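Mec-8 protein (PDB 6DG0) probably binds RNA in the nucleus as a splicing factor, and its C-terminal RNA recognition motif domain is captured here on the single-stranded DNA AGCACA. Local coordinates at residues A[5-10]-A[75-80]; A[9-14]-A[42-47]; A[22-27]-A[59-64]. The protein carries 2 engineered substitutions. All blocks are in the same frame, centred on the assembly; numbering follows the deposited sequence.

Contact 1 of 3, residues A[5-10]-A[75-80]; sequences TLFVAN and RIEYAR. With nucleotides of chain D.
N10 and R75 meet at a guanidinium plane. N10 CB lies over one face, 3.3 Å from R75 NH1, with the asparagine amide turned 10° from that plane and its OD1 accepting from D70 N; the adenine of DA1 of chain D lies over the opposite face, and N7 of DG2 of chain D sits at the edge. The F7 ring has the cytosine of DC3 of chain D over its centre, C6 standing 3.3 Å above the ring plane. F7 CG is anti to the backbone N (chi1 168°), and the ring rises from the same sheet face as E77, A9 and R75. DC3 C5 lies over one face of the R80 guanidinium, off-centre, so the cytosine is held between F7 and R80.

Hydrogen bonds read the bases. A bend at chi3 (-53°) folds R75 back over strand 5-10, where NE reaches DG2 O6 at 3.0 Å and NH2 reaches DG2 N7 at 2.9 Å. E77 takes the other edge of the guanine: OE2 accepts from DG2 N1 at 2.7 Å and from N2, while OE1 accepts from DC3 N4 at 2.8 Å. The backbone O of Y78 receives the same N4.

Beneath, the strands pair antiparallel. The bond from F7 N to E77 O is 2.6 Å and that from A9 N to R75 O 2.7 Å, and E77 N to F7 O completes the F7-E77 pair; A79 N continues to T5 O. On the reverse face V8 and I76 lie side by side, both touching F24.

Strand 4-11 carries the RNP2 sequence LFVANL, residues 6-11, with F7 at its aromatic position. R75 and E77 engage both polar edges of one guanine, and E77 bridges it to the next base, a pattern consistent with sequence-specific recognition of G followed by C.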
loop_
_atom_site.group_PDB
_atom_site.type_symbol
_atom_site.label_atom_id
_atom_site.label_comp_id
_atom_site.label_asym_id
_atom_site.label_seq_id
_atom_site.Cartn_x
_atom_site.Cartn_y
_atom_site.Cartn_z
ATOM N N THR A 5 -8.479 1.580 3.905
ATOM C CA THR A 5 -7.137 1.988 3.507
ATOM C C THR A 5 -6.047 1.196 4.233
ATOM O O THR A 5 -6.146 0.946 5.434
ATOM C CB THR A 5 -6.924 3.495 3.779
ATOM O OG1 THR A 5 -7.887 4.259 3.042
ATOM C CG2 THR A 5 -5.524 3.932 3.371
ATOM N N LEU A 6 -5.005 0.818 3.499
ATOM C CA LEU A 6 -3.855 0.128 4.078
ATOM C C LEU A 6 -2.647 1.056 4.187
ATOM O O LEU A 6 -2.509 2.001 3.410
ATOM C CB LEU A 6 -3.487 -1.103 3.245
ATOM C CG LEU A 6 -4.515 -2.231 3.136
ATOM C CD1 LEU A 6 -4.030 -3.303 2.170
ATOM C CD2 LEU A 6 -4.800 -2.829 4.507
ATOM N N PHE A 7 -1.784 0.788 5.163
ATOM C CA PHE A 7 -0.519 1.505 5.303
ATOM C C PHE A 7 0.651 0.617 4.880
ATOM O O PHE A 7 0.778 -0.512 5.349
ATOM C CB PHE A 7 -0.331 1.991 6.745
ATOM C CG PHE A 7 1.059 2.481 7.047
ATOM C CD1 PHE A 7 1.457 3.754 6.671
ATOM C CD2 PHE A 7 1.964 1.675 7.721
ATOM C CE1 PHE A 7 2.736 4.207 6.945
ATOM C CE2 PHE A 7 3.241 2.124 8.000
ATOM C CZ PHE A 7 3.627 3.393 7.612
ATOM N N VAL A 8 1.509 1.131 4.003
ATOM C CA VAL A 8 2.642 0.357 3.498
ATOM C C VAL A 8 3.988 1.020 3.794
ATOM O O VAL A 8 4.227 2.163 3.416
ATOM C CB VAL A 8 2.523 0.128 1.977
ATOM C CG1 VAL A 8 3.665 -0.746 1.479
ATOM C CG2 VAL A 8 1.178 -0.500 1.639
ATOM N N ALA A 9 4.862 0.276 4.465
ATOM C CA ALA A 9 6.197 0.744 4.836
ATOM C C ALA A 9 7.265 -0.100 4.146
ATOM O O ALA A 9 6.937 -0.996 3.367
ATOM C CB ALA A 9 6.376 0.705 6.347
ATOM N N ASN A 10 8.534 0.219 4.397
ATOM C CA ASN A 10 9.661 -0.481 3.777
ATOM C C ASN A 10 9.684 -0.306 2.257
ATOM O O ASN A 10 9.771 -1.272 1.495
ATOM C CB ASN A 10 9.633 -1.968 4.176
ATOM C CG ASN A 10 10.897 -2.707 3.787
ATOM O OD1 ASN A 10 11.903 -2.093 3.458
ATOM N ND2 ASN A 10 10.872 -4.027 3.899
ATOM N N ARG A 75 6.196 -3.978 4.424
ATOM C CA ARG A 75 5.494 -4.088 5.697
ATOM C C ARG A 75 4.173 -3.330 5.623
ATOM O O ARG A 75 4.148 -2.106 5.489
ATOM C CB ARG A 75 6.350 -3.567 6.856
ATOM C CG ARG A 75 7.599 -4.391 7.122
ATOM C CD ARG A 75 8.387 -3.870 8.320
ATOM N NE ARG A 75 8.707 -2.449 8.222
ATOM C CZ ARG A 75 9.822 -1.969 7.682
ATOM N NH1 ARG A 75 10.737 -2.796 7.194
ATOM N NH2 ARG A 75 10.033 -0.661 7.645
ATOM N N ILE A 76 3.075 -4.075 5.713
ATOM C CA ILE A 76 1.746 -3.505 5.544
ATOM C C ILE A 76 0.892 -3.597 6.804
ATOM O O ILE A 76 0.825 -4.644 7.449
ATOM C CB ILE A 76 0.994 -4.197 4.390
ATOM C CG1 ILE A 76 1.874 -4.264 3.139
ATOM C CG2 ILE A 76 -0.318 -3.482 4.094
ATOM C CD1 ILE A 76 1.199 -4.921 1.950
ATOM N N GLU A 77 0.238 -2.490 7.144
ATOM C CA GLU A 77 -0.703 -2.445 8.258
ATOM C C GLU A 77 -2.014 -1.823 7.801
ATOM O O GLU A 77 -2.080 -1.218 6.731
ATOM C CB GLU A 77 -0.137 -1.639 9.427
ATOM C CG GLU A 77 1.226 -2.078 9.914
ATOM C CD GLU A 77 1.781 -1.143 10.969
ATOM O OE1 GLU A 77 1.082 -0.172 11.334
ATOM O OE2 GLU A 77 2.918 -1.376 11.432
ATOM N N TYR A 78 -3.057 -1.973 8.611
ATOM C CA TYR A 78 -4.258 -1.173 8.426
ATOM C C TYR A 78 -3.911 0.279 8.731
ATOM O O TYR A 78 -3.245 0.561 9.730
ATOM C CB TYR A 78 -5.399 -1.637 9.336
ATOM C CG TYR A 78 -5.991 -2.991 9.005
ATOM C CD1 TYR A 78 -6.713 -3.193 7.834
ATOM C CD2 TYR A 78 -5.868 -4.055 9.889
ATOM C CE1 TYR A 78 -7.265 -4.428 7.540
ATOM C CE2 TYR A 78 -6.419 -5.289 9.607
ATOM C CZ TYR A 78 -7.116 -5.472 8.432
ATOM O OH TYR A 78 -7.665 -6.700 8.147
ATOM N N ALA A 79 -4.355 1.201 7.882
ATOM C CA ALA A 79 -4.147 2.620 8.149
ATOM C C ALA A 79 -4.992 3.037 9.344
ATOM O O ALA A 79 -6.045 2.452 9.603
ATOM C CB ALA A 79 -4.490 3.457 6.927
ATOM N N ARG A 80 -4.533 4.045 10.077
ATOM C CA ARG A 80 -5.244 4.485 11.272
ATOM C C ARG A 80 -6.506 5.239 10.883
ATOM O O ARG A 80 -7.500 5.233 11.610
ATOM C CB ARG A 80 -4.341 5.349 12.153
ATOM C CG ARG A 80 -3.173 4.588 12.759
ATOM C CD ARG A 80 -2.418 5.436 13.769
ATOM N NE ARG A 80 -1.170 4.807 14.188
ATOM C CZ ARG A 80 0.033 5.186 13.769
ATOM N NH1 ARG A 80 0.151 6.194 12.915
ATOM N NH2 ARG A 80 1.117 4.556 14.201
ATOM P P DC D 3 4.190 7.363 12.011
ATOM O OP1 DC D 3 4.050 8.833 12.090
ATOM O OP2 DC D 3 3.607 6.510 13.071
ATOM O "O5'" DC D 3 3.605 6.859 10.609
ATOM C "C5'" DC D 3 3.922 7.560 9.406
ATOM C "C4'" DC D 3 2.661 8.017 8.687
ATOM O "O4'" DC D 3 1.858 6.859 8.338
ATOM C "C3'" DC D 3 1.740 8.932 9.487
ATOM O "O3'" DC D 3 1.088 9.841 8.611
ATOM C "C2'" DC D 3 0.749 7.952 10.104
ATOM C "C1'" DC D 3 0.606 6.921 8.992
ATOM N N1 DC D 3 0.271 5.559 9.490
ATOM C C2 DC D 3 -1.051 5.110 9.434
ATOM O O2 DC D 3 -1.921 5.857 8.970
ATOM N N3 DC D 3 -1.342 3.868 9.892
ATOM C C4 DC D 3 -0.374 3.094 10.387
ATOM N N4 DC D 3 -0.711 1.877 10.825
ATOM C C5 DC D 3 0.980 3.535 10.455
ATOM C C6 DC D 3 1.255 4.763 10.001
ATOM P P DG D 2 5.817 3.552 15.710
ATOM O OP1 DG D 2 5.974 4.626 16.715
ATOM O OP2 DG D 2 4.552 2.789 15.634
ATOM O "O5'" DG D 2 6.124 4.202 14.285
ATOM C "C5'" DG D 2 7.162 5.168 14.169
ATOM C "C4'" DG D 2 7.437 5.482 12.716
ATOM O "O4'" DG D 2 8.119 4.371 12.122
ATOM C "C3'" DG D 2 6.198 5.667 11.863
ATOM O "O3'" DG D 2 5.760 7.025 11.929
ATOM C "C2'" DG D 2 6.689 5.292 10.457
ATOM C "C1'" DG D 2 7.911 4.397 10.729
ATOM N N9 DG D 2 7.766 3.017 10.264
ATOM C C8 DG D 2 8.654 2.315 9.486
ATOM N N7 DG D 2 8.274 1.094 9.232
ATOM C C5 DG D 2 7.060 0.970 9.891
ATOM C C6 DG D 2 6.178 -0.134 9.975
ATOM O O6 DG D 2 6.305 -1.257 9.466
ATOM N N1 DG D 2 5.055 0.160 10.742
ATOM C C2 DG D 2 4.813 1.368 11.351
ATOM N N2 DG D 2 3.673 1.464 12.049
ATOM N N3 DG D 2 5.630 2.412 11.281
ATOM C C4 DG D 2 6.731 2.143 10.536
ATOM O "O5'" DA D 1 6.648 -1.556 15.808
ATOM C "C5'" DA D 1 7.868 -1.112 16.395
ATOM C "C4'" DA D 1 8.086 0.379 16.168
ATOM O "O4'" DA D 1 9.153 0.569 15.217
ATOM C "C3'" DA D 1 6.911 1.145 15.592
ATOM O "O3'" DA D 1 7.029 2.524 15.956
ATOM C "C2'" DA D 1 7.092 0.923 14.084
ATOM C "C1'" DA D 1 8.618 0.819 13.931
ATOM N N9 DA D 1 9.046 -0.296 13.087
ATOM C C8 DA D 1 8.578 -1.581 13.130
ATOM N N7 DA D 1 9.165 -2.388 12.281
ATOM C C5 DA D 1 10.096 -1.584 11.648
ATOM C C6 DA D 1 11.043 -1.848 10.639
ATOM N N6 DA D 1 11.202 -3.051 10.079
ATOM N N1 DA D 1 11.818 -0.826 10.226
ATOM C C2 DA D 1 11.657 0.376 10.792
ATOM N N3 DA D 1 10.804 0.744 11.750
ATOM C C4 DA D 1 10.045 -0.293 12.138
#

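Contact 2 of 3, residues A[9-14]-A[42-47]; sequences ANLSAE and AVAFVE. Engineered in segment 42-47: A42 (natural residue Cys). With nucleotides of chain D.
L11 and A44 make the apolar contact: L11 CD1 packs 3.7 Å from A44 CB. The extended chi2 of L11 (170°) carries CD1 across to strand 42-47.

Side chain also meets backbone carbonyl, with L11 CB 3.1 Å from A42 O. A42 is an engineered alanine, cysteine in the natural protein.

Direct polar links are sparse. A42 N to L11 O is a weak hydrogen bond at 3.5 Å, and a water links N10 N and A42 O, accepting from the first at 3.0 Å and donating weakly to the second. The N-to-C directions of the short strands are 121° apart, well off antiparallel.

In 42-47 the nucleotide contact is made by F45. Its ring has the adenine of DA4 of chain D over one face, with C5 3.4 Å above its plane, while DC3 of chain D meets the ring edge. F45 occupies an aromatic position of RNP1, the conserved octamer of the RNA recognition motif.

Below the sheet, L11 and A44 both rest on L20 of helix 17-24, and L11 also touches L74; on the other flank, strand 30-37 pairs with V43 and F45.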
loop_
_atom_site.group_PDB
_atom_site.type_symbol
_atom_site.label_atom_id
_atom_site.label_comp_id
_atom_site.label_asym_id
_atom_site.label_seq_id
_atom_site.Cartn_x
_atom_site.Cartn_y
_atom_site.Cartn_z
ATOM N N ALA A 9 4.862 0.276 4.465
ATOM C CA ALA A 9 6.197 0.744 4.836
ATOM C C ALA A 9 7.265 -0.100 4.146
ATOM O O ALA A 9 6.937 -0.996 3.367
ATOM C CB ALA A 9 6.376 0.705 6.347
ATOM N N ASN A 10 8.534 0.219 4.397
ATOM C CA ASN A 10 9.661 -0.481 3.777
ATOM C C ASN A 10 9.684 -0.306 2.257
ATOM O O ASN A 10 9.771 -1.272 1.495
ATOM C CB ASN A 10 9.633 -1.968 4.176
ATOM C CG ASN A 10 10.897 -2.707 3.787
ATOM O OD1 ASN A 10 11.903 -2.093 3.458
ATOM N ND2 ASN A 10 10.872 -4.027 3.899
ATOM N N LEU A 11 9.566 0.949 1.834
ATOM C CA LEU A 11 9.593 1.307 0.422
ATOM C C LEU A 11 10.845 2.098 0.037
ATOM O O LEU A 11 11.254 3.015 0.750
ATOM C CB LEU A 11 8.352 2.121 0.055
ATOM C CG LEU A 11 7.043 1.385 -0.228
ATOM C CD1 LEU A 11 5.898 2.383 -0.316
ATOM C CD2 LEU A 11 7.159 0.579 -1.511
ATOM N N SER A 12 11.432 1.757 -1.105
ATOM C CA SER A 12 12.591 2.479 -1.621
ATOM C C SER A 12 12.145 3.858 -2.101
ATOM O O SER A 12 10.969 4.065 -2.393
ATOM C CB SER A 12 13.271 1.700 -2.748
ATOM O OG SER A 12 12.440 1.620 -3.891
ATOM N N ALA A 13 13.073 4.806 -2.164
ATOM C CA ALA A 13 12.728 6.167 -2.561
ATOM C C ALA A 13 12.674 6.316 -4.080
ATOM O O ALA A 13 12.285 7.366 -4.594
ATOM C CB ALA A 13 13.717 7.158 -1.969
ATOM N N GLU A 14 13.059 5.263 -4.793
ATOM C CA GLU A 14 13.111 5.312 -6.250
ATOM C C GLU A 14 11.908 4.636 -6.903
ATOM O O GLU A 14 11.762 4.678 -8.125
ATOM C CB GLU A 14 14.397 4.662 -6.770
ATOM C CG GLU A 14 15.678 5.401 -6.414
ATOM C CD GLU A 14 16.259 4.962 -5.085
ATOM O OE1 GLU A 14 15.773 3.959 -4.522
ATOM O OE2 GLU A 14 17.209 5.619 -4.608
ATOM N N ALA A 42 10.178 6.268 1.395
ATOM C CA ALA A 42 8.754 6.595 1.267
ATOM C C ALA A 42 7.793 5.560 1.867
ATOM O O ALA A 42 8.159 4.410 2.097
ATOM C CB ALA A 42 8.411 6.818 -0.199
ATOM N N VAL A 43 6.571 6.007 2.154
ATOM C CA VAL A 43 5.487 5.118 2.569
ATOM C C VAL A 43 4.331 5.272 1.584
ATOM O O VAL A 43 4.358 6.155 0.728
ATOM C CB VAL A 43 4.982 5.434 3.994
ATOM C CG1 VAL A 43 6.130 5.435 4.991
ATOM C CG2 VAL A 43 4.237 6.767 4.015
ATOM N N ALA A 44 3.323 4.411 1.688
ATOM C CA ALA A 44 2.188 4.476 0.769
ATOM C C ALA A 44 0.862 4.160 1.448
ATOM O O ALA A 44 0.805 3.355 2.375
ATOM C CB ALA A 44 2.410 3.533 -0.396
ATOM N N PHE A 45 -0.201 4.801 0.974
ATOM C CA PHE A 45 -1.550 4.482 1.417
ATOM C C PHE A 45 -2.368 3.928 0.253
ATOM O O PHE A 45 -2.563 4.603 -0.759
ATOM C CB PHE A 45 -2.218 5.721 2.020
ATOM C CG PHE A 45 -1.494 6.272 3.216
ATOM C CD1 PHE A 45 -1.706 5.743 4.478
ATOM C CD2 PHE A 45 -0.589 7.308 3.074
ATOM C CE1 PHE A 45 -1.038 6.247 5.577
ATOM C CE2 PHE A 45 0.084 7.817 4.169
ATOM C CZ PHE A 45 -0.140 7.286 5.422
ATOM N N VAL A 46 -2.840 2.694 0.401
ATOM C CA VAL A 46 -3.564 2.015 -0.670
ATOM C C VAL A 46 -4.996 1.694 -0.256
ATOM O O VAL A 46 -5.226 1.017 0.746
ATOM C CB VAL A 46 -2.856 0.714 -1.089
ATOM C CG1 VAL A 46 -3.505 0.140 -2.338
ATOM C CG2 VAL A 46 -1.381 0.975 -1.328
ATOM N N GLU A 47 -5.955 2.178 -1.039
ATOM C CA GLU A 47 -7.367 2.010 -0.713
ATOM C C GLU A 47 -8.037 0.881 -1.494
ATOM O O GLU A 47 -7.816 0.725 -2.694
ATOM C CB GLU A 47 -8.122 3.314 -0.962
ATOM C CG GLU A 47 -9.546 3.291 -0.452
ATOM C CD GLU A 47 -10.309 4.550 -0.801
ATOM O OE1 GLU A 47 -10.433 4.854 -2.005
ATOM O OE2 GLU A 47 -10.783 5.237 0.130
ATOM P P DA D 4 1.029 11.407 8.963
ATOM O OP1 DA D 4 2.328 11.797 9.555
ATOM O OP2 DA D 4 -0.223 11.633 9.720
ATOM O "O5'" DA D 4 0.861 12.119 7.541
ATOM C "C5'" DA D 4 1.832 11.928 6.517
ATOM C "C4'" DA D 4 1.239 12.246 5.152
ATOM O "O4'" DA D 4 0.414 11.134 4.715
ATOM C "C3'" DA D 4 0.343 13.483 5.115
ATOM O "O3'" DA D 4 0.544 14.214 3.910
ATOM C "C2'" DA D 4 -1.066 12.899 5.190
ATOM C "C1'" DA D 4 -0.903 11.572 4.459
ATOM N N9 DA D 4 -1.823 10.543 4.934
ATOM C C8 DA D 4 -1.991 10.128 6.227
ATOM N N7 DA D 4 -2.893 9.187 6.369
ATOM C C5 DA D 4 -3.351 8.967 5.080
ATOM C C6 DA D 4 -4.318 8.088 4.554
ATOM N N6 DA D 4 -5.021 7.231 5.305
ATOM N N1 DA D 4 -4.536 8.121 3.224
ATOM C C2 DA D 4 -3.831 8.978 2.475
ATOM N N3 DA D 4 -2.899 9.851 2.854
ATOM C C4 DA D 4 -2.704 9.796 4.181
ATOM P P DG D 2 5.817 3.552 15.710
ATOM O OP1 DG D 2 5.974 4.626 16.715
ATOM O OP2 DG D 2 4.552 2.789 15.634
ATOM O "O5'" DG D 2 6.124 4.202 14.285
ATOM C "C5'" DG D 2 7.162 5.168 14.169
ATOM C "C4'" DG D 2 7.437 5.482 12.716
ATOM O "O4'" DG D 2 8.119 4.371 12.122
ATOM C "C3'" DG D 2 6.198 5.667 11.863
ATOM O "O3'" DG D 2 5.760 7.025 11.929
ATOM C "C2'" DG D 2 6.689 5.292 10.457
ATOM C "C1'" DG D 2 7.911 4.397 10.729
ATOM N N9 DG D 2 7.766 3.017 10.264
ATOM C C8 DG D 2 8.654 2.315 9.486
ATOM N N7 DG D 2 8.274 1.094 9.232
ATOM C C5 DG D 2 7.060 0.970 9.891
ATOM C C6 DG D 2 6.178 -0.134 9.975
ATOM O O6 DG D 2 6.305 -1.257 9.466
ATOM N N1 DG D 2 5.055 0.160 10.742
ATOM C C2 DG D 2 4.813 1.368 11.351
ATOM N N2 DG D 2 3.673 1.464 12.049
ATOM N N3 DG D 2 5.630 2.412 11.281
ATOM C C4 DG D 2 6.731 2.143 10.536
ATOM P P DC D 3 4.190 7.363 12.011
ATOM O OP1 DC D 3 4.050 8.833 12.090
ATOM O OP2 DC D 3 3.607 6.510 13.071
ATOM O "O5'" DC D 3 3.605 6.859 10.609
ATOM C "C5'" DC D 3 3.922 7.560 9.406
ATOM C "C4'" DC D 3 2.661 8.017 8.687
ATOM O "O4'" DC D 3 1.858 6.859 8.338
ATOM C "C3'" DC D 3 1.740 8.932 9.487
ATOM O "O3'" DC D 3 1.088 9.841 8.611
ATOM C "C2'" DC D 3 0.749 7.952 10.104
ATOM C "C1'" DC D 3 0.606 6.921 8.992
ATOM N N1 DC D 3 0.271 5.559 9.490
ATOM C C2 DC D 3 -1.051 5.110 9.434
ATOM O O2 DC D 3 -1.921 5.857 8.970
ATOM N N3 DC D 3 -1.342 3.868 9.892
ATOM C C4 DC D 3 -0.374 3.094 10.387
ATOM N N4 DC D 3 -0.711 1.877 10.825
ATOM C C5 DC D 3 0.980 3.535 10.455
ATOM C C6 DC D 3 1.255 4.763 10.001
HETATM O O HOH W 1 9.005 3.093 5.041
#

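Contact 3 of 3, residues A[22-27]-A[59-64]; sequences GVFKAF and ISLQGF
L61 of 59-64 is the main bump of this interface, projecting into a hollow lined by V23 and F24 of helix 17-24 and F27 in the turn that follows. Helices 17-24 and 51-61 are the two helices of the beta-alpha-beta-beta-alpha-beta fold of the RNA recognition motif, packed on the sheet face away from the bound nucleic acid.

The fork of L61 presses on F27 with all three of its carbons: CG and CD2 each lie 3.5 Å from F27 CE1, and CD1 is close to the same atom. CD1 also settles over a face of the F24 ring, a CH-pi contact 3.9 Å from the centroid and 28° off the ring normal. CD2 also reaches V23 CG1 at 3.8 Å. L61 CG stands anti to its carbonyl carbon (chi1 -72°), which directs the fork toward helix 17-24.

A second, smaller bump runs the opposite way. V23 projects toward F64, and its CG1 lies over that ring, 4.1 Å from the centroid and 20° off the normal; its CG2 meets F64 CE2 at 3.7 Å. V23 therefore wedges between L61 and F64, one methyl shared by both.

Turns that follow the helices set these walls in place. A type I turn from F24 to F27, with F27 N bonded to F24 O, brings the F27 ring back toward helix 51-61. A type II turn from L61 to F64, closed by F64 N to L61 O at 2.9 Å, passes through G63, whose positive phi suits glycine, and returns F64 beside V23.

No hydrogen bond crosses between the segments. F24 and L61 both continue onto I76 of the sheet, while S60 OG is bonded to Q56 O. Beside L61 the F27 ring meets the S60 methylene, F27 CE2 lying 3.4 Å from S60 CB.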
loop_
_atom_site.group_PDB
_atom_site.type_symbol
_atom_site.label_atom_id
_atom_site.label_comp_id
_atom_site.label_asym_id
_atom_site.label_seq_id
_atom_site.Cartn_x
_atom_site.Cartn_y
_atom_site.Cartn_z
ATOM N N GLY A 22 0.916 -1.339 -9.998
ATOM C CA GLY A 22 0.951 -2.667 -10.587
ATOM C C GLY A 22 0.937 -3.783 -9.556
ATOM O O GLY A 22 0.401 -4.862 -9.806
ATOM N N VAL A 23 1.534 -3.528 -8.395
ATOM C CA VAL A 23 1.557 -4.506 -7.313
ATOM C C VAL A 23 0.184 -4.724 -6.680
ATOM O O VAL A 23 -0.269 -5.858 -6.525
ATOM C CB VAL A 23 2.540 -4.078 -6.198
ATOM C CG1 VAL A 23 2.439 -5.011 -4.998
ATOM C CG2 VAL A 23 3.961 -4.027 -6.726
ATOM N N PHE A 24 -0.469 -3.625 -6.313
ATOM C CA PHE A 24 -1.738 -3.672 -5.591
ATOM C C PHE A 24 -2.981 -3.773 -6.481
ATOM O O PHE A 24 -4.016 -4.283 -6.044
ATOM C CB PHE A 24 -1.841 -2.452 -4.670
ATOM C CG PHE A 24 -0.839 -2.466 -3.546
ATOM C CD1 PHE A 24 0.447 -1.991 -3.740
ATOM C CD2 PHE A 24 -1.182 -2.961 -2.298
ATOM C CE1 PHE A 24 1.373 -2.012 -2.714
ATOM C CE2 PHE A 24 -0.260 -2.982 -1.267
ATOM C CZ PHE A 24 1.018 -2.505 -1.475
ATOM N N LYS A 25 -2.888 -3.291 -7.718
ATOM C CA LYS A 25 -4.014 -3.361 -8.652
ATOM C C LYS A 25 -4.312 -4.802 -9.063
ATOM O O LYS A 25 -5.396 -5.103 -9.560
ATOM C CB LYS A 25 -3.731 -2.513 -9.895
ATOM C CG LYS A 25 -4.948 -2.133 -10.715
ATOM C CD LYS A 25 -4.528 -1.281 -11.904
ATOM C CE LYS A 25 -5.723 -0.820 -12.722
ATOM N NZ LYS A 25 -6.655 0.017 -11.919
ATOM N N ALA A 26 -3.350 -5.691 -8.842
ATOM C CA ALA A 26 -3.508 -7.101 -9.183
ATOM C C ALA A 26 -4.513 -7.803 -8.277
ATOM O O ALA A 26 -4.917 -8.933 -8.547
ATOM C CB ALA A 26 -2.161 -7.809 -9.118
ATOM N N PHE A 27 -4.907 -7.134 -7.196
ATOM C CA PHE A 27 -5.855 -7.706 -6.250
ATOM C C PHE A 27 -7.221 -7.032 -6.317
ATOM O O PHE A 27 -7.324 -5.825 -6.533
ATOM C CB PHE A 27 -5.287 -7.631 -4.833
ATOM C CG PHE A 27 -4.094 -8.510 -4.628
ATOM C CD1 PHE A 27 -2.828 -8.067 -4.969
ATOM C CD2 PHE A 27 -4.238 -9.789 -4.123
ATOM C CE1 PHE A 27 -1.728 -8.880 -4.801
ATOM C CE2 PHE A 27 -3.140 -10.607 -3.953
ATOM C CZ PHE A 27 -1.882 -10.151 -4.287
ATOM N N ILE A 59 -2.719 -9.483 3.626
ATOM C CA ILE A 59 -2.188 -10.811 3.920
ATOM C C ILE A 59 -1.351 -11.344 2.756
ATOM O O ILE A 59 -0.261 -11.882 2.956
ATOM C CB ILE A 59 -3.320 -11.814 4.256
ATOM C CG1 ILE A 59 -3.684 -11.739 5.743
ATOM C CG2 ILE A 59 -2.866 -13.237 4.008
ATOM C CD1 ILE A 59 -4.310 -10.440 6.202
ATOM N N SER A 60 -1.862 -11.171 1.541
ATOM C CA SER A 60 -1.207 -11.694 0.344
ATOM C C SER A 60 0.101 -10.981 -0.003
ATOM O O SER A 60 1.053 -11.614 -0.456
ATOM C CB SER A 60 -2.160 -11.611 -0.848
ATOM O OG SER A 60 -3.280 -12.459 -0.672
ATOM N N LEU A 61 0.144 -9.670 0.211
ATOM C CA LEU A 61 1.302 -8.867 -0.176
ATOM C C LEU A 61 2.244 -8.596 0.987
ATOM O O LEU A 61 3.215 -7.854 0.847
ATOM C CB LEU A 61 0.857 -7.543 -0.797
ATOM C CG LEU A 61 0.245 -7.660 -2.190
ATOM C CD1 LEU A 61 -0.326 -6.331 -2.647
ATOM C CD2 LEU A 61 1.295 -8.170 -3.174
ATOM N N GLN A 62 1.944 -9.184 2.138
ATOM C CA GLN A 62 2.779 -9.011 3.318
ATOM C C GLN A 62 4.173 -9.570 3.054
ATOM O O GLN A 62 4.340 -10.763 2.798
ATOM C CB GLN A 62 2.148 -9.693 4.533
ATOM C CG GLN A 62 2.780 -9.302 5.859
ATOM C CD GLN A 62 2.516 -7.851 6.215
ATOM O OE1 GLN A 62 3.337 -6.972 5.947
ATOM N NE2 GLN A 62 1.360 -7.592 6.816
ATOM N N GLY A 63 5.172 -8.699 3.115
ATOM C CA GLY A 63 6.539 -9.104 2.861
ATOM C C GLY A 63 6.836 -9.224 1.379
ATOM O O GLY A 63 7.786 -9.902 0.984
ATOM N N PHE A 64 6.013 -8.575 0.557
ATOM C CA PHE A 64 6.195 -8.632 -0.889
ATOM C C PHE A 64 7.529 -8.026 -1.276
ATOM O O PHE A 64 7.855 -6.908 -0.880
ATOM C CB PHE A 64 5.075 -7.899 -1.633
ATOM C CG PHE A 64 5.287 -7.819 -3.124
ATOM C CD1 PHE A 64 4.964 -8.886 -3.945
ATOM C CD2 PHE A 64 5.820 -6.676 -3.702
ATOM C CE1 PHE A 64 5.159 -8.813 -5.315
ATOM C CE2 PHE A 64 6.022 -6.599 -5.069
ATOM C CZ PHE A 64 5.689 -7.667 -5.876
#

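In the fold
Contacts 1 and 2 share strand 4-11, whose two edges pair with strands 75-78 and 42-48; their centres are about 9 Å apart. L6 N to V46 O and V8 N to A44 O, both 2.8 Å, join them, and F7 CD1 approaches F45 CE1 at 3.7 Å, so RNP2 and RNP1 present one nucleotide-binding surface to DC3 and DA4 of chain D. Contact 3 lies behind the sheet, its centre about 12 Å from each of the others and its nearest atom about 7 Å from the nucleic acid. It meets contact 1 through I76 N to Q62 OE1 at 2.9 Å, and contact 2 through V46 CG1 to F24 CB at 3.9 Å.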